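Local coordinates for SusD superfamily protein (Bacteroides fragilis NCTC 9343, PDB 3NQP) that probably binds glycans at the outer membrane of a gut Bacteroides, at residues Lys233-Met247 and Leu382-Glu396. Numbering follows the deposited sequence.
Sequences KTHLESVLNNYNLKM and LPWVYLTLAEIANME. With EDO (1,2-ethanediol), chain H.
Leu236 and Leu240 of helix 233-241 pack onto helix 382-396, the two axes running roughly antiparallel (146°) and approaching to 9.9 Å. This is knobs-into-holes packing within the helical framework of a SusD-family fold, with helix 200-216 also touching both partners. Leu236 drops among Val385, Thr388, Leu389 and Ile392; its two methyls part, CD1 meeting Ile392 CD1 at 3.6 Å while CD2 reaches Trp384 CZ3. One turn on, Leu240 fills the hole formed by Leu382, Val385, Tyr386 and Leu389, and its CD2 presses on Leu382 CD1 at 3.5 Å, tighter than usual for two carbons. Leu389 answers from the other helix, its CD2 lying against Leu236 CB at 3.8 Å.

Beyond the helix end the chain turns back past Leu382, whose CD2 touches the backbone N of Met247 at 3.4 Å. Selenomethionine Met247 then sets its SE at the edge of the Tyr386 ring, 5.3 Å from the centroid, a Met-aromatic contact, and against Pro383 CG. At the far end a salt bridge closes the interface: Lys233, fully extended with CG anti to the backbone N (chi1 -163°), crosses Glu396 and brings NZ to the syn lone pair of Glu396 OE2 at 2.6 Å.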
loop_
_atom_site.group_PDB
_atom_site.type_symbol
_atom_site.label_atom_id
_atom_site.label_comp_id
_atom_site.label_asym_id
_atom_site.label_seq_id
_atom_site.Cartn_x
_atom_site.Cartn_y
_atom_site.Cartn_z
ATOM N N LYS A 233 14.884 10.125 -7.251
ATOM C CA LYS A 233 15.239 9.516 -8.525
ATOM C C LYS A 233 16.467 8.654 -8.411
ATOM O O LYS A 233 16.520 7.555 -8.925
ATOM C CB LYS A 233 15.481 10.576 -9.573
ATOM C CG LYS A 233 15.445 9.995 -11.020
ATOM C CD LYS A 233 15.701 11.111 -12.062
ATOM C CE LYS A 233 15.679 10.590 -13.506
ATOM N NZ LYS A 233 15.910 11.736 -14.497
ATOM N N THR A 234 17.480 9.166 -7.723
ATOM C CA THR A 234 18.696 8.424 -7.555
ATOM C C THR A 234 18.411 7.110 -6.825
ATOM O O THR A 234 18.962 6.075 -7.165
ATOM C CB THR A 234 19.747 9.302 -6.788
ATOM O OG1 THR A 234 20.112 10.396 -7.649
ATOM C CG2 THR A 234 21.014 8.492 -6.404
ATOM N N HIS A 235 17.592 7.146 -5.779
ATOM C CA HIS A 235 17.373 5.952 -4.973
ATOM C C HIS A 235 16.522 4.955 -5.730
ATOM O O HIS A 235 16.800 3.751 -5.696
ATOM C CB HIS A 235 16.826 6.324 -3.579
ATOM C CG HIS A 235 17.882 6.914 -2.693
ATOM N ND1 HIS A 235 18.911 6.143 -2.185
ATOM C CD2 HIS A 235 18.152 8.195 -2.332
ATOM C CE1 HIS A 235 19.750 6.925 -1.511
ATOM N NE2 HIS A 235 19.315 8.175 -1.586
ATOM N N LEU A 236 15.525 5.431 -6.475
ATOM C CA LEU A 236 14.694 4.484 -7.239
ATOM C C LEU A 236 15.487 3.839 -8.376
ATOM O O LEU A 236 15.301 2.656 -8.668
ATOM C CB LEU A 236 13.424 5.181 -7.760
ATOM C CG LEU A 236 12.487 5.595 -6.619
ATOM C CD1 LEU A 236 11.622 6.755 -7.031
ATOM C CD2 LEU A 236 11.633 4.391 -6.108
ATOM N N GLU A 237 16.355 4.617 -9.039
ATOM C CA GLU A 237 17.178 4.052 -10.113
ATOM C C GLU A 237 18.169 3.075 -9.535
ATOM O O GLU A 237 18.530 2.115 -10.189
ATOM C CB GLU A 237 17.927 5.138 -10.942
ATOM C CG GLU A 237 16.935 5.916 -11.776
ATOM C CD GLU A 237 17.508 6.914 -12.723
ATOM O OE1 GLU A 237 18.591 7.450 -12.437
ATOM O OE2 GLU A 237 16.809 7.186 -13.724
ATOM N N SER A 238 18.621 3.331 -8.322
ATOM C CA SER A 238 19.519 2.369 -7.638
ATOM C C SER A 238 18.822 1.027 -7.426
ATOM O O SER A 238 19.415 -0.060 -7.650
ATOM C CB SER A 238 19.966 2.927 -6.281
ATOM O OG SER A 238 20.862 2.036 -5.624
ATOM N N VAL A 239 17.563 1.106 -6.989
ATOM C CA VAL A 239 16.746 -0.086 -6.861
ATOM C C VAL A 239 16.648 -0.828 -8.183
ATOM O O VAL A 239 16.816 -2.055 -8.198
ATOM C CB VAL A 239 15.354 0.200 -6.245
ATOM C CG1 VAL A 239 14.481 -1.087 -6.260
ATOM C CG2 VAL A 239 15.498 0.778 -4.793
ATOM N N LEU A 240 16.432 -0.112 -9.298
ATOM C CA LEU A 240 16.340 -0.796 -10.590
ATOM C C LEU A 240 17.657 -1.439 -10.986
ATOM O O LEU A 240 17.652 -2.486 -11.689
ATOM C CB LEU A 240 15.895 0.122 -11.751
ATOM C CG LEU A 240 14.483 0.693 -11.765
ATOM C CD1 LEU A 240 14.264 1.414 -13.108
ATOM C CD2 LEU A 240 13.427 -0.423 -11.502
ATOM N N ASN A 241 18.788 -0.832 -10.575
ATOM C CA ASN A 241 20.072 -1.196 -11.222
ATOM C C ASN A 241 20.995 -2.153 -10.460
ATOM O O ASN A 241 21.817 -2.835 -11.081
ATOM C CB ASN A 241 20.861 0.073 -11.626
ATOM C CG ASN A 241 20.180 0.862 -12.714
ATOM O OD1 ASN A 241 19.244 0.382 -13.328
ATOM N ND2 ASN A 241 20.631 2.085 -12.947
ATOM N N ASN A 242 20.859 -2.209 -9.136
ATOM C CA ASN A 242 21.900 -2.713 -8.253
ATOM C C ASN A 242 21.514 -3.946 -7.429
ATOM O O ASN A 242 22.266 -4.361 -6.574
ATOM C CB ASN A 242 22.334 -1.590 -7.304
ATOM C CG ASN A 242 22.952 -0.415 -8.036
ATOM O OD1 ASN A 242 23.739 -0.612 -8.935
ATOM N ND2 ASN A 242 22.569 0.827 -7.665
ATOM N N TYR A 243 20.335 -4.508 -7.668
ATOM C CA TYR A 243 19.817 -5.572 -6.811
ATOM C C TYR A 243 19.325 -6.822 -7.537
ATOM O O TYR A 243 18.671 -7.672 -6.932
ATOM C CB TYR A 243 18.687 -5.006 -5.902
ATOM C CG TYR A 243 19.137 -3.908 -4.953
ATOM C CD1 TYR A 243 19.618 -4.198 -3.703
ATOM C CD2 TYR A 243 19.050 -2.570 -5.322
ATOM C CE1 TYR A 243 20.028 -3.189 -2.846
ATOM C CE2 TYR A 243 19.447 -1.549 -4.478
ATOM C CZ TYR A 243 19.937 -1.855 -3.232
ATOM O OH TYR A 243 20.309 -0.815 -2.412
ATOM N N ASN A 244 19.589 -6.927 -8.833
ATOM C CA ASN A 244 19.168 -8.081 -9.602
ATOM C C ASN A 244 17.680 -8.294 -9.653
ATOM O O ASN A 244 17.232 -9.418 -9.810
ATOM C CB ASN A 244 19.801 -9.365 -9.016
ATOM C CG ASN A 244 21.304 -9.357 -9.094
ATOM O OD1 ASN A 244 21.994 -9.497 -8.076
ATOM N ND2 ASN A 244 21.825 -9.137 -10.296
ATOM N N LEU A 245 16.907 -7.227 -9.498
ATOM C CA LEU A 245 15.466 -7.309 -9.556
ATOM C C LEU A 245 14.968 -7.427 -11.005
ATOM O O LEU A 245 15.551 -6.822 -11.936
ATOM C CB LEU A 245 14.838 -6.073 -8.872
ATOM C CG LEU A 245 15.053 -5.990 -7.367
ATOM C CD1 LEU A 245 15.014 -4.533 -6.822
ATOM C CD2 LEU A 245 14.037 -6.938 -6.614
ATOM N N LYS A 246 13.859 -8.155 -11.198
ATOM C CA LYS A 246 13.249 -8.279 -12.521
ATOM C C LYS A 246 11.756 -8.415 -12.414
ATOM O O LYS A 246 11.294 -9.098 -11.541
ATOM C CB LYS A 246 13.752 -9.554 -13.232
ATOM C CG LYS A 246 15.268 -9.701 -13.325
ATOM C CD LYS A 246 15.687 -10.864 -14.279
ATOM C CE LYS A 246 16.482 -11.948 -13.554
ATOM N NZ LYS A 246 17.678 -11.367 -12.870
HETATM N N MSE A 247 11.018 -7.846 -13.364
HETATM C CA MSE A 247 9.562 -8.035 -13.449
HETATM C C MSE A 247 9.286 -9.441 -13.981
HETATM O O MSE A 247 9.972 -9.887 -14.887
HETATM C CB MSE A 247 8.983 -6.993 -14.383
HETATM C CG MSE A 247 7.531 -6.717 -14.196
HETATM SE SE MSE A 247 6.846 -5.286 -15.190
HETATM C CE MSE A 247 7.866 -5.534 -16.813
ATOM N N LEU A 382 8.783 -4.310 -8.203
ATOM C CA LEU A 382 9.452 -3.519 -9.235
ATOM C C LEU A 382 8.526 -2.582 -10.046
ATOM O O LEU A 382 8.932 -1.464 -10.308
ATOM C CB LEU A 382 10.267 -4.443 -10.167
ATOM C CG LEU A 382 11.435 -3.836 -10.919
ATOM C CD1 LEU A 382 12.477 -3.318 -9.848
ATOM C CD2 LEU A 382 12.031 -4.922 -11.891
ATOM N N PRO A 383 7.299 -3.011 -10.472
ATOM C CA PRO A 383 6.477 -2.051 -11.214
ATOM C C PRO A 383 6.111 -0.771 -10.425
ATOM O O PRO A 383 5.851 0.289 -11.037
ATOM C CB PRO A 383 5.191 -2.848 -11.577
ATOM C CG PRO A 383 5.642 -4.293 -11.599
ATOM C CD PRO A 383 6.673 -4.334 -10.434
ATOM N N TRP A 384 6.098 -0.853 -9.102
ATOM C CA TRP A 384 5.950 0.362 -8.268
ATOM C C TRP A 384 7.128 1.302 -8.529
ATOM O O TRP A 384 6.953 2.520 -8.607
ATOM C CB TRP A 384 5.786 0.010 -6.776
ATOM C CG TRP A 384 5.701 1.217 -5.863
ATOM C CD1 TRP A 384 4.577 1.857 -5.453
ATOM C CD2 TRP A 384 6.783 1.881 -5.260
ATOM N NE1 TRP A 384 4.891 2.913 -4.642
ATOM C CE2 TRP A 384 6.251 2.960 -4.519
ATOM C CE3 TRP A 384 8.177 1.701 -5.299
ATOM C CZ2 TRP A 384 7.060 3.850 -3.806
ATOM C CZ3 TRP A 384 8.964 2.543 -4.575
ATOM C CH2 TRP A 384 8.416 3.609 -3.846
ATOM N N VAL A 385 8.326 0.747 -8.672
ATOM C CA VAL A 385 9.529 1.563 -8.860
ATOM C C VAL A 385 9.388 2.266 -10.221
ATOM O O VAL A 385 9.553 3.496 -10.340
ATOM C CB VAL A 385 10.862 0.770 -8.693
ATOM C CG1 VAL A 385 12.027 1.671 -9.006
ATOM C CG2 VAL A 385 10.998 0.112 -7.245
ATOM N N TYR A 386 8.997 1.496 -11.223
ATOM C CA TYR A 386 8.738 2.072 -12.522
ATOM C C TYR A 386 7.688 3.196 -12.550
ATOM O O TYR A 386 7.924 4.218 -13.180
ATOM C CB TYR A 386 8.276 0.994 -13.522
ATOM C CG TYR A 386 9.228 -0.129 -13.878
ATOM C CD1 TYR A 386 10.601 0.056 -13.954
ATOM C CD2 TYR A 386 8.708 -1.359 -14.320
ATOM C CE1 TYR A 386 11.447 -0.991 -14.334
ATOM C CE2 TYR A 386 9.541 -2.391 -14.685
ATOM C CZ TYR A 386 10.901 -2.192 -14.722
ATOM O OH TYR A 386 11.697 -3.216 -15.096
ATOM N N LEU A 387 6.517 3.000 -11.928
ATOM C CA LEU A 387 5.463 4.027 -12.009
ATOM C C LEU A 387 5.796 5.247 -11.140
ATOM O O LEU A 387 5.358 6.359 -11.424
ATOM C CB LEU A 387 4.085 3.418 -11.722
ATOM C CG LEU A 387 3.663 2.423 -12.849
ATOM C CD1 LEU A 387 2.437 1.686 -12.401
ATOM C CD2 LEU A 387 3.451 3.128 -14.196
ATOM N N THR A 388 6.582 5.039 -10.098
ATOM C CA THR A 388 7.073 6.128 -9.271
ATOM C C THR A 388 8.099 6.984 -10.085
ATOM O O THR A 388 8.056 8.227 -10.047
ATOM C CB THR A 388 7.622 5.605 -7.887
ATOM O OG1 THR A 388 6.648 4.754 -7.234
ATOM C CG2 THR A 388 7.929 6.761 -6.961
ATOM N N LEU A 389 8.991 6.327 -10.835
ATOM C CA LEU A 389 9.924 7.010 -11.740
ATOM C C LEU A 389 9.186 7.673 -12.885
ATOM O O LEU A 389 9.581 8.741 -13.327
ATOM C CB LEU A 389 10.965 6.025 -12.275
ATOM C CG LEU A 389 12.098 5.695 -11.301
ATOM C CD1 LEU A 389 12.908 4.480 -11.728
ATOM C CD2 LEU A 389 12.984 6.886 -11.103
ATOM N N ALA A 390 8.081 7.073 -13.347
ATOM C CA ALA A 390 7.233 7.742 -14.337
ATOM C C ALA A 390 6.689 9.092 -13.806
ATOM O O ALA A 390 6.643 10.106 -14.534
ATOM C CB ALA A 390 6.092 6.838 -14.784
ATOM N N GLU A 391 6.238 9.087 -12.552
ATOM C CA GLU A 391 5.723 10.297 -11.938
ATOM C C GLU A 391 6.826 11.364 -11.814
ATOM O O GLU A 391 6.583 12.525 -12.106
ATOM C CB GLU A 391 5.106 9.989 -10.582
ATOM C CG GLU A 391 4.462 11.201 -9.926
ATOM C CD GLU A 391 3.684 10.830 -8.695
ATOM O OE1 GLU A 391 3.259 9.652 -8.634
ATOM O OE2 GLU A 391 3.508 11.715 -7.814
ATOM N N ILE A 392 8.047 10.956 -11.446
ATOM C CA ILE A 392 9.189 11.890 -11.395
ATOM C C ILE A 392 9.441 12.457 -12.807
ATOM O O ILE A 392 9.601 13.679 -12.975
ATOM C CB ILE A 392 10.463 11.216 -10.823
ATOM C CG1 ILE A 392 10.290 10.913 -9.317
ATOM C CG2 ILE A 392 11.674 12.108 -11.058
ATOM C CD1 ILE A 392 11.368 9.898 -8.675
ATOM N N ALA A 393 9.434 11.577 -13.816
ATOM C CA ALA A 393 9.588 11.973 -15.210
ATOM C C ALA A 393 8.566 13.050 -15.606
ATOM O O ALA A 393 8.902 14.084 -16.213
ATOM C CB ALA A 393 9.466 10.706 -16.170
ATOM N N ASN A 394 7.316 12.819 -15.250
ATOM C CA ASN A 394 6.285 13.797 -15.548
ATOM C C ASN A 394 6.634 15.160 -14.907
ATOM O O ASN A 394 6.447 16.187 -15.553
ATOM C CB ASN A 394 4.875 13.355 -15.111
ATOM C CG ASN A 394 3.790 14.126 -15.827
ATOM O OD1 ASN A 394 4.023 14.611 -16.932
ATOM N ND2 ASN A 394 2.592 14.226 -15.222
HETATM N N MSE A 395 7.189 15.159 -13.693
HETATM C CA MSE A 395 7.570 16.417 -13.037
HETATM C C MSE A 395 8.711 17.113 -13.785
HETATM O O MSE A 395 8.722 18.340 -13.907
HETATM C CB MSE A 395 7.992 16.222 -11.574
HETATM C CG MSE A 395 6.877 15.893 -10.613
HETATM SE SE MSE A 395 5.551 17.230 -10.447
HETATM C CE MSE A 395 6.539 18.595 -9.468
ATOM N N GLU A 396 9.669 16.333 -14.286
ATOM C CA GLU A 396 10.816 16.861 -15.044
ATOM C C GLU A 396 10.431 17.414 -16.394
ATOM O O GLU A 396 11.080 18.328 -16.891
ATOM C CB GLU A 396 11.845 15.773 -15.329
ATOM C CG GLU A 396 12.598 15.250 -14.137
ATOM C CD GLU A 396 13.396 13.949 -14.425
ATOM O OE1 GLU A 396 13.063 13.143 -15.309
ATOM O OE2 GLU A 396 14.358 13.696 -13.705
HETATM C C1 EDO H . 18.519 4.337 -15.053
HETATM O O1 EDO H . 19.748 3.642 -15.277
HETATM C C2 EDO H . 17.325 3.460 -15.420
HETATM O O2 EDO H . 17.375 2.256 -14.644
HETATM O O HOH W 1 13.063 10.782 -15.995
#